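CdiI (Burkholderia pseudomallei 1026a, PDB 4G6V) probably acts as an immunity protein, binding the CdiA-CT tRNase toxin and thereby protecting the cell from contact-dependent growth inhibition. Local coordinates at residues A2-I11 against F86-N97. Residues are numbered along the deposited sequence; the frame is centred on the assembly and turned at random.
Sequences AIDLFCYLSI and FNGGAILILQDN
L9 sets its CD2 methyl over the face of the F86 ring, a CH-pi contact 3.8 Å from the ring centroid, and runs alongside I91. L9 also brings CD1 to F86. C7 and L5 continue this apolar face against I91 and I93. On the other face, Y8 lies beside L92, CD2 to CD2 at 3.9 Å, and the F6 ring is stacked against the N97 amide, whose ND2 hydrogen-bonds T117 of the toxin chain, their planes 19° apart.

Between the two faces runs regular antiparallel pairing: F6 with L94 and Y8 with L92 are hydrogen-bonded pairs, each bonded in both directions. F6 N and N97 N reach L94 O from opposite faces of its carbonyl plane, tying the turn after 91-95 to the sheet. At the polar edge D96 grips D4 twice, its N donating to D4 O while OD1 accepts from D4 N (2.9 Å) from above the carboxylate plane. K121 of the toxin chain salt-bridges D4 OD2 and D96 OD1, probably offsetting their like charges, while S65 hydrogen-bonds D4 OD1.

Within the five-stranded antiparallel sheet, 4-9 is the central strand, between 60-66 and 91-95; helix 75-84 covers L5 and I93, and helix 13-26 packs on L9 and F86.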
loop_
_atom_site.group_PDB
_atom_site.type_symbol
_atom_site.label_atom_id
_atom_site.label_comp_id
_atom_site.label_asym_id
_atom_site.label_seq_id
_atom_site.Cartn_x
_atom_site.Cartn_y
_atom_site.Cartn_z
ATOM N N ALA B 2 5.951 -1.184 0.703
ATOM C CA ALA B 2 5.072 -1.344 -0.452
ATOM C C ALA B 2 4.205 -0.106 -0.631
ATOM O O ALA B 2 3.565 0.364 0.316
ATOM C CB ALA B 2 4.200 -2.583 -0.295
ATOM N N ILE B 3 4.186 0.431 -1.843
ATOM C CA ILE B 3 3.375 1.624 -2.091
ATOM C C ILE B 3 2.158 1.345 -2.969
ATOM O O ILE B 3 2.269 0.787 -4.062
ATOM C CB ILE B 3 4.222 2.780 -2.646
ATOM C CG1 ILE B 3 5.057 3.383 -1.515
ATOM C CG2 ILE B 3 3.354 3.833 -3.223
ATOM C CD1 ILE B 3 6.163 4.314 -1.996
ATOM N N ASP B 4 0.992 1.729 -2.467
ATOM C CA ASP B 4 -0.250 1.428 -3.157
ATOM C C ASP B 4 -1.112 2.675 -3.326
ATOM O O ASP B 4 -1.349 3.415 -2.374
ATOM C CB ASP B 4 -1.031 0.337 -2.406
ATOM C CG ASP B 4 -0.346 -1.021 -2.477
ATOM O OD1 ASP B 4 0.160 -1.366 -3.569
ATOM O OD2 ASP B 4 -0.304 -1.739 -1.451
ATOM N N LEU B 5 -1.578 2.893 -4.548
ATOM C CA LEU B 5 -2.573 3.919 -4.822
ATOM C C LEU B 5 -3.974 3.323 -4.646
ATOM O O LEU B 5 -4.357 2.368 -5.331
ATOM C CB LEU B 5 -2.361 4.505 -6.228
ATOM C CG LEU B 5 -0.953 5.093 -6.460
ATOM C CD1 LEU B 5 -0.750 5.621 -7.874
ATOM C CD2 LEU B 5 -0.613 6.182 -5.440
ATOM N N PHE B 6 -4.697 3.859 -3.672
ATOM C CA PHE B 6 -6.077 3.491 -3.434
ATOM C C PHE B 6 -6.948 4.354 -4.325
ATOM O O PHE B 6 -6.944 5.565 -4.202
ATOM C CB PHE B 6 -6.441 3.740 -1.982
ATOM C CG PHE B 6 -6.078 2.622 -1.089
ATOM C CD1 PHE B 6 -7.040 1.975 -0.336
ATOM C CD2 PHE B 6 -4.773 2.177 -1.019
ATOM C CE1 PHE B 6 -6.689 0.898 0.490
ATOM C CE2 PHE B 6 -4.414 1.106 -0.187
ATOM C CZ PHE B 6 -5.374 0.471 0.558
ATOM N N CYS B 7 -7.698 3.737 -5.221
ATOM C CA CYS B 7 -8.422 4.482 -6.234
ATOM C C CYS B 7 -9.878 4.214 -6.067
ATOM O O CYS B 7 -10.319 3.095 -6.237
ATOM C CB CYS B 7 -7.990 4.028 -7.627
ATOM S SG CYS B 7 -6.225 4.280 -7.950
ATOM N N TYR B 8 -10.622 5.239 -5.714
ATOM C CA TYR B 8 -12.077 5.158 -5.647
ATOM C C TYR B 8 -12.745 5.794 -6.867
ATOM O O TYR B 8 -12.325 6.866 -7.342
ATOM C CB TYR B 8 -12.584 5.849 -4.388
ATOM C CG TYR B 8 -11.847 5.445 -3.143
ATOM C CD1 TYR B 8 -12.466 4.676 -2.182
ATOM C CD2 TYR B 8 -10.518 5.834 -2.934
ATOM C CE1 TYR B 8 -11.798 4.303 -1.031
ATOM C CE2 TYR B 8 -9.844 5.479 -1.783
ATOM C CZ TYR B 8 -10.490 4.709 -0.835
ATOM O OH TYR B 8 -9.837 4.335 0.315
ATOM N N LEU B 9 -13.794 5.131 -7.356
ATOM C CA LEU B 9 -14.516 5.587 -8.536
ATOM C C LEU B 9 -15.995 5.787 -8.262
ATOM O O LEU B 9 -16.604 5.067 -7.473
ATOM C CB LEU B 9 -14.350 4.602 -9.692
ATOM C CG LEU B 9 -12.963 4.402 -10.303
ATOM C CD1 LEU B 9 -13.010 3.285 -11.319
ATOM C CD2 LEU B 9 -12.443 5.683 -10.942
ATOM N N SER B 10 -16.581 6.767 -8.936
ATOM C CA SER B 10 -17.999 7.023 -8.797
ATOM C C SER B 10 -18.784 6.050 -9.685
ATOM O O SER B 10 -19.937 5.754 -9.399
ATOM C CB SER B 10 -18.310 8.470 -9.147
ATOM O OG SER B 10 -18.186 8.676 -10.541
ATOM N N ILE B 11 -18.146 5.535 -10.740
ATOM C CA ILE B 11 -18.795 4.586 -11.663
ATOM C C ILE B 11 -18.832 3.148 -11.126
ATOM O O ILE B 11 -18.132 2.805 -10.182
ATOM C CB ILE B 11 -18.153 4.608 -13.077
ATOM C CG1 ILE B 11 -16.679 4.227 -13.018
ATOM C CG2 ILE B 11 -18.252 5.987 -13.670
ATOM C CD1 ILE B 11 -16.039 4.080 -14.372
ATOM N N PHE B 86 -10.594 7.970 -16.955
ATOM C CA PHE B 86 -11.904 7.813 -16.337
ATOM C C PHE B 86 -12.719 9.073 -16.599
ATOM O O PHE B 86 -13.368 9.612 -15.705
ATOM C CB PHE B 86 -11.765 7.539 -14.840
ATOM C CG PHE B 86 -11.307 6.154 -14.535
ATOM C CD1 PHE B 86 -12.176 5.084 -14.671
ATOM C CD2 PHE B 86 -10.008 5.906 -14.116
ATOM C CE1 PHE B 86 -11.762 3.804 -14.401
ATOM C CE2 PHE B 86 -9.584 4.609 -13.837
ATOM C CZ PHE B 86 -10.457 3.563 -13.983
ATOM N N ASN B 87 -12.663 9.532 -17.845
ATOM C CA ASN B 87 -13.293 10.778 -18.260
ATOM C C ASN B 87 -14.743 10.842 -17.782
ATOM O O ASN B 87 -15.168 11.810 -17.132
ATOM C CB ASN B 87 -13.216 10.912 -19.778
ATOM N N GLY B 88 -15.485 9.781 -18.083
ATOM C CA GLY B 88 -16.905 9.708 -17.775
ATOM C C GLY B 88 -17.282 9.682 -16.300
ATOM O O GLY B 88 -18.437 9.399 -15.962
ATOM N N GLY B 89 -16.328 9.987 -15.421
ATOM C CA GLY B 89 -16.590 9.957 -13.992
ATOM C C GLY B 89 -15.497 10.536 -13.109
ATOM O O GLY B 89 -14.425 10.940 -13.570
ATOM N N ALA B 90 -15.782 10.564 -11.814
ATOM C CA ALA B 90 -14.873 11.107 -10.821
ATOM C C ALA B 90 -13.979 10.010 -10.221
ATOM O O ALA B 90 -14.409 8.853 -10.040
ATOM C CB ALA B 90 -15.673 11.798 -9.726
ATOM N N ILE B 91 -12.730 10.367 -9.929
ATOM C CA ILE B 91 -11.820 9.432 -9.272
ATOM C C ILE B 91 -11.083 10.107 -8.132
ATOM O O ILE B 91 -10.588 11.213 -8.281
ATOM C CB ILE B 91 -10.825 8.710 -10.265
ATOM C CG1 ILE B 91 -10.089 7.579 -9.556
ATOM C CG2 ILE B 91 -9.826 9.645 -10.883
ATOM C CD1 ILE B 91 -8.945 6.997 -10.365
ATOM N N LEU B 92 -11.044 9.457 -6.977
ATOM C CA LEU B 92 -10.220 9.942 -5.879
ATOM C C LEU B 92 -9.027 8.997 -5.793
ATOM O O LEU B 92 -9.205 7.782 -5.850
ATOM C CB LEU B 92 -11.032 9.946 -4.581
ATOM C CG LEU B 92 -10.297 9.906 -3.244
ATOM C CD1 LEU B 92 -9.594 11.202 -3.025
ATOM C CD2 LEU B 92 -11.263 9.621 -2.113
ATOM N N ILE B 93 -7.813 9.532 -5.702
ATOM C CA ILE B 93 -6.629 8.675 -5.531
ATOM C C ILE B 93 -5.879 8.988 -4.243
ATOM O O ILE B 93 -5.310 10.065 -4.106
ATOM C CB ILE B 93 -5.618 8.819 -6.692
ATOM C CG1 ILE B 93 -6.261 8.470 -8.036
ATOM C CG2 ILE B 93 -4.375 7.955 -6.427
ATOM C CD1 ILE B 93 -5.305 8.632 -9.217
ATOM N N LEU B 94 -5.871 8.051 -3.309
ATOM C CA LEU B 94 -5.104 8.214 -2.087
ATOM C C LEU B 94 -3.883 7.270 -2.050
ATOM O O LEU B 94 -4.002 6.037 -1.998
ATOM C CB LEU B 94 -5.993 7.992 -0.862
ATOM C CG LEU B 94 -7.271 8.809 -0.698
ATOM C CD1 LEU B 94 -7.918 8.521 0.635
ATOM C CD2 LEU B 94 -6.987 10.287 -0.797
ATOM N N GLN B 95 -2.692 7.849 -2.074
ATOM C CA GLN B 95 -1.500 7.044 -1.919
ATOM C C GLN B 95 -1.534 6.442 -0.517
ATOM O O GLN B 95 -1.685 7.169 0.483
ATOM C CB GLN B 95 -0.264 7.890 -2.111
ATOM C CG GLN B 95 0.980 7.074 -2.270
ATOM C CD GLN B 95 2.095 7.842 -2.932
ATOM O OE1 GLN B 95 1.855 8.742 -3.743
ATOM N NE2 GLN B 95 3.325 7.489 -2.597
ATOM N N ASP B 96 -1.427 5.111 -0.467
ATOM C CA ASP B 96 -1.516 4.332 0.766
ATOM C C ASP B 96 -2.716 4.735 1.608
ATOM O O ASP B 96 -2.684 4.688 2.850
ATOM C CB ASP B 96 -0.200 4.388 1.562
ATOM C CG ASP B 96 0.886 3.488 0.958
ATOM O OD1 ASP B 96 0.527 2.435 0.352
ATOM O OD2 ASP B 96 2.090 3.836 1.087
ATOM N N ASN B 97 -3.771 5.135 0.904
ATOM C CA ASN B 97 -5.058 5.409 1.520
ATOM C C ASN B 97 -4.965 6.552 2.520
ATOM O O ASN B 97 -5.767 6.646 3.445
ATOM C CB ASN B 97 -5.606 4.130 2.179
ATOM C CG ASN B 97 -7.128 4.027 2.100
ATOM O OD1 ASN B 97 -7.770 4.631 1.229
ATOM N ND2 ASN B 97 -7.710 3.268 3.021
#